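Local coordinates for protein E1 (Kluyveromyces marxianus, PDB 3VX6) that is the N-terminal part of the E1-like enzyme Atg7, which activates Atg12 and Atg8 for their conjugation in autophagy and cytoplasm-to-vacuole transport, at residues A[83-88]-A[127-132]; A[132-137]-A[275-280]; A[144-149]-A[214-219]. All coordinates share one frame; numbering follows the deposited sequence.

Interaction 1 of 3, residues A[83-88]-A[127-132]; sequences LLNFNT and SFADLK
Asn85 and Ser127 form a parallel beta bridge between strands 78-86 and 123-130 in one of the two mixed sheets, their CA atoms 4.3 Å apart. The short strand axes cross at 47°, and within these segments regular pairing is limited to Ser127 and its neighbours; it continues upstream, where Leu84 also bonds to Met125. Ser127 N donates to Leu84 O at 3.0 Å, and Ser127 O accepts from Phe86 N in a bond modelled too short for its length to be trusted. On the face shared by Asn85 and Ser127, Ser127 OG gives its proton to Asn85 OD1 at 2.7 Å, in the amide plane and on a lone pair. Asn85 ND2 is taken by Asp40 OD2, so both ends of the amide are held and its rotation is fixed. Two helices, 89-94 and 97-114, lie between the strands in sequence, making this a beta-alpha-beta crossover. On the other face, Phe128 carries CG anti to its own N (chi1 173°), which turns the ring toward 86-88. Thr88 C lies over one ring face near the rim, while Phe86 O meets the edge in plane, 3.4 Å from CD2. Replacing Phe128 with alanine would probably leave Ile89 and Phe92 of helix 89-94 without this partner and open a gap beneath the Thr88 backbone. Thr88 N-caps that helix, its OG1 accepting from Leu91 N.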
loop_
_atom_site.group_PDB
_atom_site.type_symbol
_atom_site.label_atom_id
_atom_site.label_comp_id
_atom_site.label_asym_id
_atom_site.label_seq_id
_atom_site.Cartn_x
_atom_site.Cartn_y
_atom_site.Cartn_z
ATOM N N LEU A 83 2.421 10.972 6.285
ATOM C CA LEU A 83 2.281 12.213 5.550
ATOM C C LEU A 83 3.556 13.038 5.691
ATOM O O LEU A 83 4.187 13.054 6.736
ATOM C CB LEU A 83 1.076 13.008 6.058
ATOM C CG LEU A 83 0.967 14.477 5.621
ATOM C CD1 LEU A 83 0.721 14.582 4.132
ATOM C CD2 LEU A 83 -0.163 15.143 6.401
ATOM N N LEU A 84 3.947 13.687 4.606
ATOM C CA LEU A 84 5.107 14.547 4.609
ATOM C C LEU A 84 4.615 15.873 4.029
ATOM O O LEU A 84 4.722 16.116 2.833
ATOM C CB LEU A 84 6.221 13.977 3.730
ATOM C CG LEU A 84 7.627 14.560 3.956
ATOM C CD1 LEU A 84 8.363 14.567 2.632
ATOM C CD2 LEU A 84 7.575 15.970 4.513
ATOM N N ASN A 85 4.055 16.723 4.880
ATOM C CA ASN A 85 3.565 18.011 4.428
ATOM C C ASN A 85 4.678 19.056 4.357
ATOM O O ASN A 85 5.186 19.508 5.390
ATOM C CB ASN A 85 2.475 18.537 5.361
ATOM C CG ASN A 85 1.926 19.881 4.900
ATOM O OD1 ASN A 85 1.251 19.957 3.872
ATOM N ND2 ASN A 85 2.232 20.948 5.644
ATOM N N PHE A 86 5.042 19.440 3.135
ATOM C CA PHE A 86 6.056 20.463 2.908
ATOM C C PHE A 86 5.525 21.834 3.338
ATOM O O PHE A 86 4.315 22.098 3.296
ATOM C CB PHE A 86 6.453 20.477 1.436
ATOM C CG PHE A 86 7.228 19.274 1.029
ATOM C CD1 PHE A 86 8.533 19.094 1.479
ATOM C CD2 PHE A 86 6.638 18.279 0.258
ATOM C CE1 PHE A 86 9.242 17.939 1.170
ATOM C CE2 PHE A 86 7.330 17.123 -0.055
ATOM C CZ PHE A 86 8.642 16.952 0.405
ATOM N N ASN A 87 6.437 22.700 3.767
ATOM C CA ASN A 87 6.071 24.027 4.237
ATOM C C ASN A 87 5.965 25.057 3.130
ATOM O O ASN A 87 5.338 26.099 3.306
ATOM C CB ASN A 87 7.064 24.497 5.311
ATOM C CG ASN A 87 8.521 24.181 4.957
ATOM O OD1 ASN A 87 8.813 23.497 3.963
ATOM N ND2 ASN A 87 9.442 24.668 5.786
ATOM N N THR A 88 6.570 24.775 1.985
ATOM C CA THR A 88 6.497 25.720 0.888
ATOM C C THR A 88 6.158 24.990 -0.394
ATOM O O THR A 88 6.495 23.813 -0.550
ATOM C CB THR A 88 7.829 26.493 0.690
ATOM O OG1 THR A 88 8.651 25.812 -0.266
ATOM C CG2 THR A 88 8.577 26.610 2.007
ATOM N N SER A 127 2.601 16.821 0.798
ATOM C CA SER A 127 1.630 17.862 0.548
ATOM C C SER A 127 2.159 19.224 0.897
ATOM O O SER A 127 3.237 19.376 1.469
ATOM C CB SER A 127 0.348 17.599 1.355
ATOM O OG SER A 127 0.582 17.625 2.758
ATOM N N PHE A 128 1.385 20.217 0.505
ATOM C CA PHE A 128 1.689 21.590 0.791
ATOM C C PHE A 128 0.344 22.190 1.063
ATOM O O PHE A 128 -0.503 22.285 0.168
ATOM C CB PHE A 128 2.316 22.309 -0.391
ATOM C CG PHE A 128 2.474 23.780 -0.157
ATOM C CD1 PHE A 128 1.992 24.705 -1.080
ATOM C CD2 PHE A 128 3.073 24.245 1.015
ATOM C CE1 PHE A 128 2.104 26.065 -0.842
ATOM C CE2 PHE A 128 3.186 25.600 1.260
ATOM C CZ PHE A 128 2.701 26.515 0.328
ATOM N N ALA A 129 0.128 22.548 2.316
ATOM C CA ALA A 129 -1.123 23.153 2.703
ATOM C C ALA A 129 -0.858 24.643 2.687
ATOM O O ALA A 129 -0.149 25.170 3.551
ATOM C CB ALA A 129 -1.531 22.689 4.090
ATOM N N ASP A 130 -1.385 25.307 1.662
ATOM C CA ASP A 130 -1.233 26.749 1.528
ATOM C C ASP A 130 -2.370 27.376 2.313
ATOM O O ASP A 130 -3.410 27.723 1.762
ATOM C CB ASP A 130 -1.320 27.172 0.063
ATOM C CG ASP A 130 -1.085 28.652 -0.121
ATOM O OD1 ASP A 130 -1.061 29.109 -1.287
ATOM O OD2 ASP A 130 -0.922 29.356 0.904
ATOM N N LEU A 131 -2.169 27.499 3.613
ATOM C CA LEU A 131 -3.187 28.060 4.473
ATOM C C LEU A 131 -3.415 29.549 4.199
ATOM O O LEU A 131 -4.265 30.180 4.826
ATOM C CB LEU A 131 -2.801 27.807 5.931
ATOM C CG LEU A 131 -2.406 26.351 6.209
ATOM C CD1 LEU A 131 -2.264 26.115 7.708
ATOM C CD2 LEU A 131 -3.457 25.426 5.635
ATOM N N LYS A 132 -2.661 30.104 3.254
ATOM C CA LYS A 132 -2.800 31.514 2.893
ATOM C C LYS A 132 -3.818 31.636 1.764
ATOM O O LYS A 132 -4.962 32.030 1.984
ATOM C CB LYS A 132 -1.451 32.083 2.434
ATOM C CG LYS A 132 -1.510 33.493 1.839
ATOM C CD LYS A 132 -0.185 33.857 1.177
ATOM C CE LYS A 132 -0.220 35.242 0.544
ATOM N NZ LYS A 132 1.098 35.602 -0.069
#

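Interaction 2 of 3, residues A[132-137]-A[275-280]; sequences KKYKFY and IDLSSL
Phe136 and Ile275 form an antiparallel hydrogen-bonded pair, by which strand 273-275 joins strand 135-144 in the mixed sheet that also holds strand 123-130. The touching chains run 152° apart. Phe136 N donates to Ile275 O at 3.3 Å, and Ile275 N answers to Phe136 O at 3.0 Å. Beyond Ile275 the tail leaves the sheet through inverse gamma turns centred on Asp276 and Leu277. At its other neighbour, strand 123-130, the chain forms a G1 beta bulge, Tyr134 and Lys135 facing Asp130. Phe136 CB rests on Ile275 CG1 at 3.9 Å, and Ile275 O approaches the edge of the Phe136 ring, 3.7 Å from CD2. Helix 21-33 backs this face through Phe24, which touches Ile275 and whose ring meets that of Phe136. Tyr134 reaches across to Leu277, but several of their modelled atoms stand too close for detail to be trusted. The Lys135 chain runs alongside the Asp276 side chain in the same direction. Lys135 CG is anti to the carbonyl carbon (chi1 -51°), and the rest of the chain is extended. Its methylenes make the contact: CE is 3.5 Å from Asp276 OD1, whereas Lys135 NZ remains 4.4 Å from that oxygen, too far for a salt bridge.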
loop_
_atom_site.group_PDB
_atom_site.type_symbol
_atom_site.label_atom_id
_atom_site.label_comp_id
_atom_site.label_asym_id
_atom_site.label_seq_id
_atom_site.Cartn_x
_atom_site.Cartn_y
_atom_site.Cartn_z
ATOM N N LYS A 132 -2.661 30.104 3.254
ATOM C CA LYS A 132 -2.800 31.514 2.893
ATOM C C LYS A 132 -3.818 31.636 1.764
ATOM O O LYS A 132 -4.962 32.030 1.984
ATOM C CB LYS A 132 -1.451 32.083 2.434
ATOM C CG LYS A 132 -1.510 33.493 1.839
ATOM C CD LYS A 132 -0.185 33.857 1.177
ATOM C CE LYS A 132 -0.220 35.242 0.544
ATOM N NZ LYS A 132 1.098 35.602 -0.069
ATOM N N LYS A 133 -3.391 31.285 0.555
ATOM C CA LYS A 133 -4.243 31.345 -0.626
ATOM C C LYS A 133 -5.298 30.239 -0.542
ATOM O O LYS A 133 -6.063 30.008 -1.483
ATOM C CB LYS A 133 -3.366 31.194 -1.870
ATOM C CG LYS A 133 -2.151 32.118 -1.820
ATOM C CD LYS A 133 -1.136 31.888 -2.934
ATOM C CE LYS A 133 0.116 32.734 -2.677
ATOM N NZ LYS A 133 1.109 32.703 -3.786
ATOM N N TYR A 134 -5.325 29.581 0.618
ATOM C CA TYR A 134 -6.239 28.486 0.943
ATOM C C TYR A 134 -6.354 27.420 -0.162
ATOM O O TYR A 134 -7.441 27.105 -0.648
ATOM C CB TYR A 134 -7.612 29.055 1.310
ATOM C CG TYR A 134 -8.444 28.095 2.121
ATOM C CD1 TYR A 134 -8.920 26.915 1.555
ATOM C CD2 TYR A 134 -8.729 28.340 3.465
ATOM C CE1 TYR A 134 -9.660 25.994 2.295
ATOM C CE2 TYR A 134 -9.475 27.415 4.223
ATOM C CZ TYR A 134 -9.933 26.242 3.620
ATOM O OH TYR A 134 -10.644 25.297 4.324
ATOM N N LYS A 135 -5.205 26.865 -0.539
ATOM C CA LYS A 135 -5.120 25.846 -1.575
ATOM C C LYS A 135 -4.223 24.746 -1.023
ATOM O O LYS A 135 -3.173 25.023 -0.450
ATOM C CB LYS A 135 -4.503 26.439 -2.843
ATOM C CG LYS A 135 -5.164 27.733 -3.304
ATOM C CD LYS A 135 -4.364 28.423 -4.404
ATOM C CE LYS A 135 -4.965 29.785 -4.759
ATOM N NZ LYS A 135 -4.125 30.539 -5.738
ATOM N N PHE A 136 -4.637 23.498 -1.200
ATOM C CA PHE A 136 -3.875 22.372 -0.681
ATOM C C PHE A 136 -3.337 21.451 -1.746
ATOM O O PHE A 136 -4.079 20.670 -2.317
ATOM C CB PHE A 136 -4.741 21.574 0.277
ATOM C CG PHE A 136 -5.223 22.376 1.429
ATOM C CD1 PHE A 136 -4.585 22.300 2.665
ATOM C CD2 PHE A 136 -6.284 23.262 1.271
ATOM C CE1 PHE A 136 -4.993 23.094 3.727
ATOM C CE2 PHE A 136 -6.698 24.061 2.326
ATOM C CZ PHE A 136 -6.050 23.977 3.559
ATOM N N TYR A 137 -2.034 21.541 -1.990
ATOM C CA TYR A 137 -1.366 20.706 -2.970
ATOM C C TYR A 137 -0.924 19.418 -2.267
ATOM O O TYR A 137 -0.336 19.467 -1.192
ATOM C CB TYR A 137 -0.147 21.444 -3.516
ATOM C CG TYR A 137 -0.462 22.833 -4.031
ATOM C CD1 TYR A 137 -0.442 23.116 -5.399
ATOM C CD2 TYR A 137 -0.816 23.863 -3.151
ATOM C CE1 TYR A 137 -0.769 24.393 -5.879
ATOM C CE2 TYR A 137 -1.147 25.143 -3.622
ATOM C CZ TYR A 137 -1.122 25.395 -4.984
ATOM O OH TYR A 137 -1.478 26.636 -5.449
ATOM N N ILE A 275 -6.421 20.961 -4.119
ATOM C CA ILE A 275 -7.799 21.289 -3.882
ATOM C C ILE A 275 -7.930 22.668 -3.261
ATOM O O ILE A 275 -7.732 22.871 -2.061
ATOM C CB ILE A 275 -8.459 20.212 -3.035
ATOM C CG1 ILE A 275 -7.880 20.221 -1.597
ATOM C CG2 ILE A 275 -8.241 18.811 -3.728
ATOM C CD1 ILE A 275 -8.916 19.762 -0.506
ATOM N N ASP A 276 -8.221 23.622 -4.138
ATOM C CA ASP A 276 -8.366 25.036 -3.781
ATOM C C ASP A 276 -9.770 25.311 -3.217
ATOM O O ASP A 276 -10.643 25.849 -3.890
ATOM C CB ASP A 276 -8.090 25.903 -5.020
ATOM C CG ASP A 276 -8.319 27.390 -4.780
ATOM O OD1 ASP A 276 -7.915 28.225 -5.637
ATOM O OD2 ASP A 276 -8.903 27.717 -3.746
ATOM N N LEU A 277 -9.968 24.932 -1.958
ATOM C CA LEU A 277 -11.228 25.141 -1.242
ATOM C C LEU A 277 -11.376 26.624 -0.964
ATOM O O LEU A 277 -11.263 27.050 0.179
ATOM C CB LEU A 277 -11.217 24.415 0.090
ATOM C CG LEU A 277 -11.473 22.914 0.160
ATOM C CD1 LEU A 277 -11.508 22.529 1.675
ATOM C CD2 LEU A 277 -12.829 22.587 -0.511
ATOM N N SER A 278 -11.630 27.386 -2.026
ATOM C CA SER A 278 -11.791 28.822 -1.946
ATOM C C SER A 278 -12.582 29.277 -3.166
ATOM O O SER A 278 -12.245 30.259 -3.817
ATOM C CB SER A 278 -10.410 29.481 -1.895
ATOM O OG SER A 278 -10.548 30.824 -1.491
ATOM N N SER A 279 -13.645 28.533 -3.458
ATOM C CA SER A 279 -14.506 28.809 -4.603
ATOM C C SER A 279 -16.009 28.859 -4.254
ATOM O O SER A 279 -16.812 28.086 -4.796
ATOM C CB SER A 279 -14.253 27.759 -5.718
ATOM O OG SER A 279 -14.612 26.415 -5.297
ATOM N N LEU A 280 -16.391 29.753 -3.340
ATOM C CA LEU A 280 -17.800 29.891 -2.972
ATOM C C LEU A 280 -18.546 30.588 -4.108
ATOM O O LEU A 280 -18.874 29.900 -5.102
ATOM C CB LEU A 280 -17.957 30.714 -1.691
ATOM C CG LEU A 280 -17.825 29.973 -0.364
ATOM C CD1 LEU A 280 -17.960 30.955 0.793
ATOM C CD2 LEU A 280 -18.892 28.905 -0.285
#

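Interaction 3 of 3, residues A[144-149]-A[214-219]; sequences SFQSDG and VTKNIL
Lys216, Phe145 and Asn217 carry this buried contact, in which the N-terminal part of helix 215-225 packs against the link between strands 135-144 and 151-159, the chain's passage from one mixed sheet to the other. Phe145 and Asn217 are stacked, ring and amide planes 24° apart. Asn217 CA sits over the same ring in a CH-pi contact, 3.8 Å from the centroid. The Phe145 ring reaches the helix because its CG lies between the backbone N and carbonyl carbon (chi1 51°). The amide also grips the backbone of the link: Phe145 N donates to Asn217 OD1 at 3.2 Å from above the carbonyl plane, with an angle of 147° at the hydrogen. Asn217 ND2 binds Ile120 O and Pro143 O, so both ends of the amide are held and its tilt over the ring is set. Lys216 works through its aliphatic chain. Its CB lies beside Phe145 O. Gln146 crosses the lysine near its end, NE2 bonded to Ala150 O, which leaves OE1 beside the lysine CD and CE. On the Ser144 side, Lys216 CD passes Ser144 OG, a hydroxyl hydrogen-bonded to Ala213 O, at 3.4 Å.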
loop_
_atom_site.group_PDB
_atom_site.type_symbol
_atom_site.label_atom_id
_atom_site.label_comp_id
_atom_site.label_asym_id
_atom_site.label_seq_id
_atom_site.Cartn_x
_atom_site.Cartn_y
_atom_site.Cartn_z
ATOM N N SER A 144 5.433 0.742 -4.350
ATOM C CA SER A 144 5.382 -0.522 -5.051
ATOM C C SER A 144 6.802 -0.708 -5.579
ATOM O O SER A 144 7.210 -0.074 -6.550
ATOM C CB SER A 144 4.385 -0.430 -6.205
ATOM O OG SER A 144 4.581 -1.499 -7.111
ATOM N N PHE A 145 7.567 -1.565 -4.919
ATOM C CA PHE A 145 8.937 -1.798 -5.333
ATOM C C PHE A 145 9.126 -3.157 -5.965
ATOM O O PHE A 145 8.296 -4.054 -5.820
ATOM C CB PHE A 145 9.869 -1.677 -4.142
ATOM C CG PHE A 145 9.438 -2.495 -2.969
ATOM C CD1 PHE A 145 8.523 -1.987 -2.049
ATOM C CD2 PHE A 145 9.944 -3.779 -2.780
ATOM C CE1 PHE A 145 8.126 -2.748 -0.956
ATOM C CE2 PHE A 145 9.554 -4.542 -1.697
ATOM C CZ PHE A 145 8.646 -4.031 -0.781
ATOM N N GLN A 146 10.251 -3.291 -6.655
ATOM C CA GLN A 146 10.620 -4.512 -7.345
ATOM C C GLN A 146 12.061 -4.381 -7.815
ATOM O O GLN A 146 12.631 -3.292 -7.808
ATOM C CB GLN A 146 9.734 -4.704 -8.561
ATOM C CG GLN A 146 9.887 -3.598 -9.577
ATOM C CD GLN A 146 9.308 -3.974 -10.909
ATOM O OE1 GLN A 146 8.092 -4.065 -11.071
ATOM N NE2 GLN A 146 10.178 -4.211 -11.879
ATOM N N SER A 147 12.653 -5.494 -8.227
ATOM C CA SER A 147 14.013 -5.466 -8.735
ATOM C C SER A 147 13.979 -4.726 -10.075
ATOM O O SER A 147 13.031 -4.868 -10.850
ATOM C CB SER A 147 14.526 -6.893 -8.934
ATOM O OG SER A 147 15.774 -6.897 -9.607
ATOM N N ASP A 148 15.010 -3.936 -10.342
ATOM C CA ASP A 148 15.096 -3.169 -11.586
ATOM C C ASP A 148 15.091 -4.065 -12.831
ATOM O O ASP A 148 15.984 -4.893 -13.022
ATOM C CB ASP A 148 16.363 -2.311 -11.571
ATOM C CG ASP A 148 16.179 -0.984 -12.281
ATOM O OD1 ASP A 148 17.159 -0.211 -12.358
ATOM O OD2 ASP A 148 15.052 -0.713 -12.754
ATOM N N GLY A 149 14.084 -3.893 -13.680
ATOM C CA GLY A 149 13.992 -4.701 -14.879
ATOM C C GLY A 149 13.156 -5.934 -14.613
ATOM O O GLY A 149 12.863 -6.723 -15.516
ATOM N N VAL A 214 0.915 -3.205 -5.212
ATOM C CA VAL A 214 1.574 -3.493 -3.939
ATOM C C VAL A 214 1.995 -4.964 -3.808
ATOM O O VAL A 214 2.781 -5.332 -2.939
ATOM C CB VAL A 214 0.657 -3.079 -2.769
ATOM C CG1 VAL A 214 -0.246 -4.234 -2.373
ATOM C CG2 VAL A 214 1.490 -2.559 -1.630
ATOM N N THR A 215 1.467 -5.800 -4.693
ATOM C CA THR A 215 1.814 -7.217 -4.720
ATOM C C THR A 215 3.311 -7.434 -5.007
ATOM O O THR A 215 3.901 -8.458 -4.622
ATOM C CB THR A 215 1.028 -7.961 -5.818
ATOM O OG1 THR A 215 -0.375 -7.705 -5.677
ATOM C CG2 THR A 215 1.269 -9.465 -5.722
ATOM N N LYS A 216 3.911 -6.475 -5.706
ATOM C CA LYS A 216 5.314 -6.552 -6.050
ATOM C C LYS A 216 6.152 -6.603 -4.811
ATOM O O LYS A 216 7.190 -7.252 -4.780
ATOM C CB LYS A 216 5.706 -5.336 -6.863
ATOM C CG LYS A 216 5.180 -5.329 -8.297
ATOM C CD LYS A 216 5.631 -4.059 -9.035
ATOM C CE LYS A 216 5.121 -4.057 -10.460
ATOM N NZ LYS A 216 4.897 -2.611 -10.799
ATOM N N ASN A 217 5.707 -5.844 -3.820
ATOM C CA ASN A 217 6.346 -5.801 -2.521
ATOM C C ASN A 217 6.435 -7.253 -2.023
ATOM O O ASN A 217 7.526 -7.784 -1.807
ATOM C CB ASN A 217 5.488 -4.959 -1.570
ATOM C CG ASN A 217 5.267 -3.547 -2.082
ATOM O OD1 ASN A 217 5.461 -3.267 -3.269
ATOM N ND2 ASN A 217 4.861 -2.653 -1.194
ATOM N N ILE A 218 5.282 -7.901 -1.871
ATOM C CA ILE A 218 5.250 -9.281 -1.400
ATOM C C ILE A 218 6.247 -10.124 -2.188
ATOM O O ILE A 218 7.150 -10.745 -1.612
ATOM C CB ILE A 218 3.833 -9.888 -1.537
ATOM C CG1 ILE A 218 2.830 -9.044 -0.730
ATOM C CG2 ILE A 218 3.851 -11.349 -1.092
ATOM C CD1 ILE A 218 1.369 -9.384 -0.966
ATOM N N LEU A 219 6.103 -10.114 -3.507
ATOM C CA LEU A 219 7.006 -10.869 -4.360
ATOM C C LEU A 219 8.462 -10.541 -4.097
ATOM O O LEU A 219 9.266 -11.417 -3.831
ATOM C CB LEU A 219 6.688 -10.604 -5.822
ATOM C CG LEU A 219 5.332 -11.179 -6.188
ATOM C CD1 LEU A 219 4.874 -10.641 -7.526
ATOM C CD2 LEU A 219 5.443 -12.693 -6.203
#

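Interactions 1 and 2 belong to one mixed sheet, their centres about 12 Å apart, joined by the hairpin of strands 123-130 and 135-144 and sharing Lys132. Phe128 N to Tyr137 O and Asp130 N to Lys135 O are probable hydrogen bonds between them. Interaction 1 is partly buried, mixing parallel backbone pairing with a buried polar pair and an aromatic ring under a helix; interaction 2 is a surface contact of one antiparallel pair, the charged ends of its lysine and aspartate not quite meeting. Interaction 3, about 36 Å from interaction 2 between centres and on the opposite side of the chain's centre, is buried and lacks strand pairing: a helix side-chain amide binds a backbone N and stacks on a ring.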